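Local coordinates for separin (Saccharomyces cerevisiae, PDB 5U1T), which cleaves the MCD1/SCC1 subunit of cohesin at the onset of anaphase as a caspase-like cysteine protease, so driving chromosome segregation, at residues Cys189-Leu192 / Phe193-Phe197; Asn289-Trp293 / Ser294-Val298. All blocks are in the same frame, centred on the assembly; numbering follows the deposited sequence.

Both contacts are local, and each lies within one unbroken run of chain, so neither closes a long loop. Interaction 1 comes first and forms the N-terminal two turns of helix 190-203. Interaction 2 follows about a hundred residues later, in the irregular segment that joins helix 264-274 to helix 298-313. The two lie in series and neither nest nor cross. Their centres are 20 Å apart, and their nearest atoms are about 8 Å apart. Helix 236-250 links them indirectly: its Leu239 meets Leu192 of interaction 1 and Cys295 of interaction 2. Interaction 1 also reaches helices 146-158 and 172-185, while interaction 2 reaches helix 319-336. Both lie away from the probable catalytic cysteine.

Interaction 1 (Cys189-Leu192 / Phe193-Phe197); sequences CKVL and FGLKF
The N-terminal two turns of helix 190-203 form here, with Cys189 at the N-cap position. Four successive i to i+4 backbone bonds build these turns. Phe193 N bonds to Cys189 O at 3.3 Å. Gly194 N reaches Lys190 O at 2.8 Å, and the next bond, from Leu195 N to Val191 O, is nearly straight (176°). Lys196 N meets Leu192 O at 3.1 Å. At the start, Cys189 and Val191 also make backbone bonds to Glu231 and Tyr229. The Phe193 ring turns back beside the cap, and its edge atom CD1 lies 3.3 Å from Cys189 O, which sits in the ring plane. Val191 and Leu195 point the same way, side by side. CG2 of Val191, anti to its own N, reaches CD1 of Leu195 at 3.6 Å. Phe193 packs on Ile153 and Leu154 of helix 146-158 and on Phe183 of helix 172-185. With an alanine in place of Phe193, these neighbours would probably lose their packing partner and a gap would open between the helices. Lys196 turns its amine to a salt bridge with Asp160. The carbonyls of Cys189 to Leu192 are thus taken up one turn on, while Leu192, Phe193 and Leu195 pack against neighbouring helices.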
loop_
_atom_site.group_PDB
_atom_site.type_symbol
_atom_site.label_atom_id
_atom_site.label_comp_id
_atom_site.label_asym_id
_atom_site.label_seq_id
_atom_site.Cartn_x
_atom_site.Cartn_y
_atom_site.Cartn_z
ATOM N N CYS A 189 13.732 13.264 80.903
ATOM C CA CYS A 189 14.734 13.131 79.848
ATOM C C CYS A 189 15.442 14.432 79.503
ATOM O O CYS A 189 15.862 14.615 78.357
ATOM C CB CYS A 189 14.101 12.565 78.569
ATOM S SG CYS A 189 13.379 10.937 78.759
ATOM N N LYS A 190 15.567 15.327 80.478
ATOM C CA LYS A 190 16.250 16.604 80.277
ATOM C C LYS A 190 17.667 16.380 79.716
ATOM O O LYS A 190 18.135 17.118 78.842
ATOM C CB LYS A 190 16.292 17.394 81.594
ATOM C CG LYS A 190 15.020 17.249 82.434
ATOM C CD LYS A 190 14.746 18.468 83.310
ATOM C CE LYS A 190 14.456 19.699 82.472
ATOM N NZ LYS A 190 13.976 20.848 83.280
ATOM N N VAL A 191 18.332 15.336 80.209
ATOM C CA VAL A 191 19.632 14.927 79.688
ATOM C C VAL A 191 19.603 14.702 78.173
ATOM O O VAL A 191 20.458 15.219 77.451
ATOM C CB VAL A 191 20.134 13.638 80.387
ATOM C CG1 VAL A 191 18.991 12.672 80.606
ATOM C CG2 VAL A 191 21.229 12.974 79.570
ATOM N N LEU A 192 18.617 13.942 77.700
ATOM C CA LEU A 192 18.489 13.619 76.276
ATOM C C LEU A 192 18.397 14.866 75.410
ATOM O O LEU A 192 19.085 14.984 74.393
ATOM C CB LEU A 192 17.268 12.739 76.044
ATOM C CG LEU A 192 17.442 11.317 76.570
ATOM C CD1 LEU A 192 16.230 10.461 76.228
ATOM C CD2 LEU A 192 18.712 10.718 76.004
ATOM N N PHE A 193 17.547 15.796 75.827
ATOM C CA PHE A 193 17.452 17.083 75.160
ATOM C C PHE A 193 18.763 17.856 75.252
ATOM O O PHE A 193 19.272 18.327 74.225
ATOM C CB PHE A 193 16.304 17.896 75.742
ATOM C CG PHE A 193 14.953 17.384 75.343
ATOM C CD1 PHE A 193 14.320 16.401 76.089
ATOM C CD2 PHE A 193 14.321 17.865 74.207
ATOM C CE1 PHE A 193 13.070 15.914 75.709
ATOM C CE2 PHE A 193 13.070 17.383 73.830
ATOM C CZ PHE A 193 12.449 16.408 74.584
ATOM N N GLY A 194 19.306 17.978 76.470
ATOM C CA GLY A 194 20.622 18.563 76.677
ATOM C C GLY A 194 21.673 18.049 75.701
ATOM O O GLY A 194 22.297 18.825 74.983
ATOM N N LEU A 195 21.851 16.733 75.663
ATOM C CA LEU A 195 22.794 16.099 74.749
ATOM C C LEU A 195 22.579 16.534 73.300
ATOM O O LEU A 195 23.538 16.869 72.589
ATOM C CB LEU A 195 22.686 14.574 74.853
ATOM C CG LEU A 195 23.245 13.887 76.103
ATOM C CD1 LEU A 195 22.629 12.513 76.291
ATOM C CD2 LEU A 195 24.752 13.763 75.996
ATOM N N LYS A 196 21.319 16.525 72.858
ATOM C CA LYS A 196 20.987 16.894 71.486
ATOM C C LYS A 196 21.292 18.368 71.210
ATOM O O LYS A 196 21.811 18.706 70.142
ATOM C CB LYS A 196 19.511 16.606 71.193
ATOM C CG LYS A 196 19.088 16.929 69.752
ATOM C CD LYS A 196 19.888 16.130 68.752
ATOM C CE LYS A 196 19.649 14.640 68.896
ATOM N NZ LYS A 196 20.361 13.845 67.849
ATOM N N PHE A 197 20.955 19.230 72.172
ATOM C CA PHE A 197 21.140 20.676 72.043
ATOM C C PHE A 197 22.610 21.068 71.945
ATOM O O PHE A 197 22.976 21.941 71.148
ATOM C CB PHE A 197 20.492 21.408 73.222
ATOM C CG PHE A 197 20.976 22.824 73.403
ATOM C CD1 PHE A 197 20.454 23.854 72.637
ATOM C CD2 PHE A 197 21.947 23.128 74.351
ATOM C CE1 PHE A 197 20.902 25.158 72.806
ATOM C CE2 PHE A 197 22.391 24.422 74.519
ATOM C CZ PHE A 197 21.866 25.439 73.751
#

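Interaction 2 (Asn289-Trp293 / Ser294-Val298); sequences NRLLW and SCISV
Ile296, whose side chain folds back onto Leu291 and Trp293, gives its backbone N to OE1 of Glu336. Cys295 N bonds to OE2 of the same residue. One carboxylate therefore receives two consecutive N-H groups, which should fix the course of the chain at this bend. The contact between the segments themselves is apolar. CD1 of Ile296 is its hub. Ile296 CD1 lies 3.5 Å from CD1 of Leu291, and these two side chains cross at about a right angle. At the edge of the Trp293 indole, near the ring plane, Ile296 CD1 comes within 4.0 Å of Trp293 CE3. The same methyl also lies beside the Trp293 carbonyl. Ile296 CG1 is anti to the carbonyl carbon (chi1 -53°), which sends the longer branch back toward the preceding residues. One face of the indole is covered by CB of Leu292, 3.9 Å above the ring centre. Beyond the two segments, the indole packs on Val270, Ala273 and Ile274 of helix 264-274. Leu291 touches Leu329 and Ile296 touches Thr332, both on helix 319-336. Thr332 OG1 also accepts a bond from Leu291 N. This is an irregular interhelical connection in the helical part of separase: a bend packed on a small apolar cluster and tied by its backbone to side chains of a neighbouring helix.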
loop_
_atom_site.group_PDB
_atom_site.type_symbol
_atom_site.label_atom_id
_atom_site.label_comp_id
_atom_site.label_asym_id
_atom_site.label_seq_id
_atom_site.Cartn_x
_atom_site.Cartn_y
_atom_site.Cartn_z
ATOM N N ASN A 289 9.306 -6.357 73.380
ATOM C CA ASN A 289 9.822 -6.458 72.026
ATOM C C ASN A 289 11.205 -5.860 71.885
ATOM O O ASN A 289 11.463 -5.111 70.967
ATOM C CB ASN A 289 8.873 -5.829 70.996
ATOM C CG ASN A 289 7.708 -6.698 70.680
ATOM O OD1 ASN A 289 6.671 -6.219 70.266
ATOM N ND2 ASN A 289 7.868 -7.982 70.881
ATOM N N ARG A 290 12.105 -6.191 72.791
ATOM C CA ARG A 290 13.462 -5.693 72.683
ATOM C C ARG A 290 14.430 -6.578 73.409
ATOM O O ARG A 290 14.117 -7.695 73.773
ATOM C CB ARG A 290 13.595 -4.273 73.217
ATOM C CG ARG A 290 12.769 -3.992 74.439
ATOM C CD ARG A 290 12.825 -2.529 74.819
ATOM N NE ARG A 290 11.573 -2.073 75.419
ATOM C CZ ARG A 290 11.468 -1.560 76.638
ATOM N NH1 ARG A 290 12.536 -1.434 77.402
ATOM N NH2 ARG A 290 10.292 -1.176 77.097
ATOM N N LEU A 291 15.630 -6.059 73.584
ATOM C CA LEU A 291 16.678 -6.738 74.316
ATOM C C LEU A 291 16.586 -6.325 75.777
ATOM O O LEU A 291 16.090 -5.245 76.101
ATOM C CB LEU A 291 18.029 -6.387 73.734
ATOM C CG LEU A 291 18.191 -7.023 72.368
ATOM C CD1 LEU A 291 19.645 -7.131 71.970
ATOM C CD2 LEU A 291 17.535 -8.386 72.366
ATOM N N LEU A 292 17.100 -7.149 76.674
ATOM C CA LEU A 292 16.933 -6.808 78.080
ATOM C C LEU A 292 17.680 -5.519 78.424
ATOM O O LEU A 292 17.265 -4.765 79.308
ATOM C CB LEU A 292 17.400 -7.963 78.963
ATOM C CG LEU A 292 16.559 -9.222 78.743
ATOM C CD1 LEU A 292 17.339 -10.488 79.084
ATOM C CD2 LEU A 292 15.270 -9.130 79.541
ATOM N N TRP A 293 18.760 -5.254 77.695
ATOM C CA TRP A 293 19.607 -4.105 77.989
ATOM C C TRP A 293 19.590 -3.055 76.887
ATOM O O TRP A 293 19.663 -3.378 75.700
ATOM C CB TRP A 293 21.048 -4.557 78.230
ATOM C CG TRP A 293 21.159 -5.988 78.652
ATOM C CD1 TRP A 293 21.295 -6.463 79.928
ATOM C CD2 TRP A 293 21.137 -7.140 77.794
ATOM N NE1 TRP A 293 21.364 -7.838 79.914
ATOM C CE2 TRP A 293 21.267 -8.276 78.617
ATOM C CE3 TRP A 293 21.019 -7.318 76.412
ATOM C CZ2 TRP A 293 21.284 -9.576 78.099
ATOM C CZ3 TRP A 293 21.033 -8.611 75.902
ATOM C CH2 TRP A 293 21.165 -9.721 76.745
ATOM N N SER A 294 19.487 -1.795 77.289
ATOM C CA SER A 294 19.745 -0.689 76.385
ATOM C C SER A 294 21.202 -0.303 76.545
ATOM O O SER A 294 21.846 -0.699 77.525
ATOM C CB SER A 294 18.834 0.490 76.686
ATOM O OG SER A 294 17.505 0.041 76.834
ATOM N N CYS A 295 21.716 0.474 75.592
ATOM C CA CYS A 295 23.136 0.819 75.558
ATOM C C CYS A 295 23.980 -0.446 75.568
ATOM O O CYS A 295 24.716 -0.712 76.515
ATOM C CB CYS A 295 23.521 1.719 76.733
ATOM S SG CYS A 295 22.927 3.413 76.618
ATOM N N ILE A 296 23.840 -1.242 74.517
ATOM C CA ILE A 296 24.620 -2.460 74.386
ATOM C C ILE A 296 25.939 -2.122 73.700
ATOM O O ILE A 296 25.969 -1.362 72.735
ATOM C CB ILE A 296 23.850 -3.545 73.605
ATOM C CG1 ILE A 296 22.471 -3.757 74.241
ATOM C CG2 ILE A 296 24.639 -4.849 73.571
ATOM C CD1 ILE A 296 21.548 -4.640 73.442
ATOM N N SER A 297 27.030 -2.664 74.235
ATOM C CA SER A 297 28.375 -2.373 73.743
ATOM C C SER A 297 28.483 -2.630 72.246
ATOM O O SER A 297 27.907 -3.590 71.740
ATOM C CB SER A 297 29.403 -3.210 74.506
ATOM O OG SER A 297 29.063 -3.304 75.887
ATOM N N VAL A 298 29.200 -1.762 71.541
ATOM C CA VAL A 298 29.353 -1.885 70.093
ATOM C C VAL A 298 29.993 -3.222 69.699
ATOM O O VAL A 298 29.649 -3.819 68.667
ATOM C CB VAL A 298 30.191 -0.711 69.517
ATOM C CG1 VAL A 298 31.488 -0.520 70.312
ATOM C CG2 VAL A 298 30.464 -0.906 68.023
#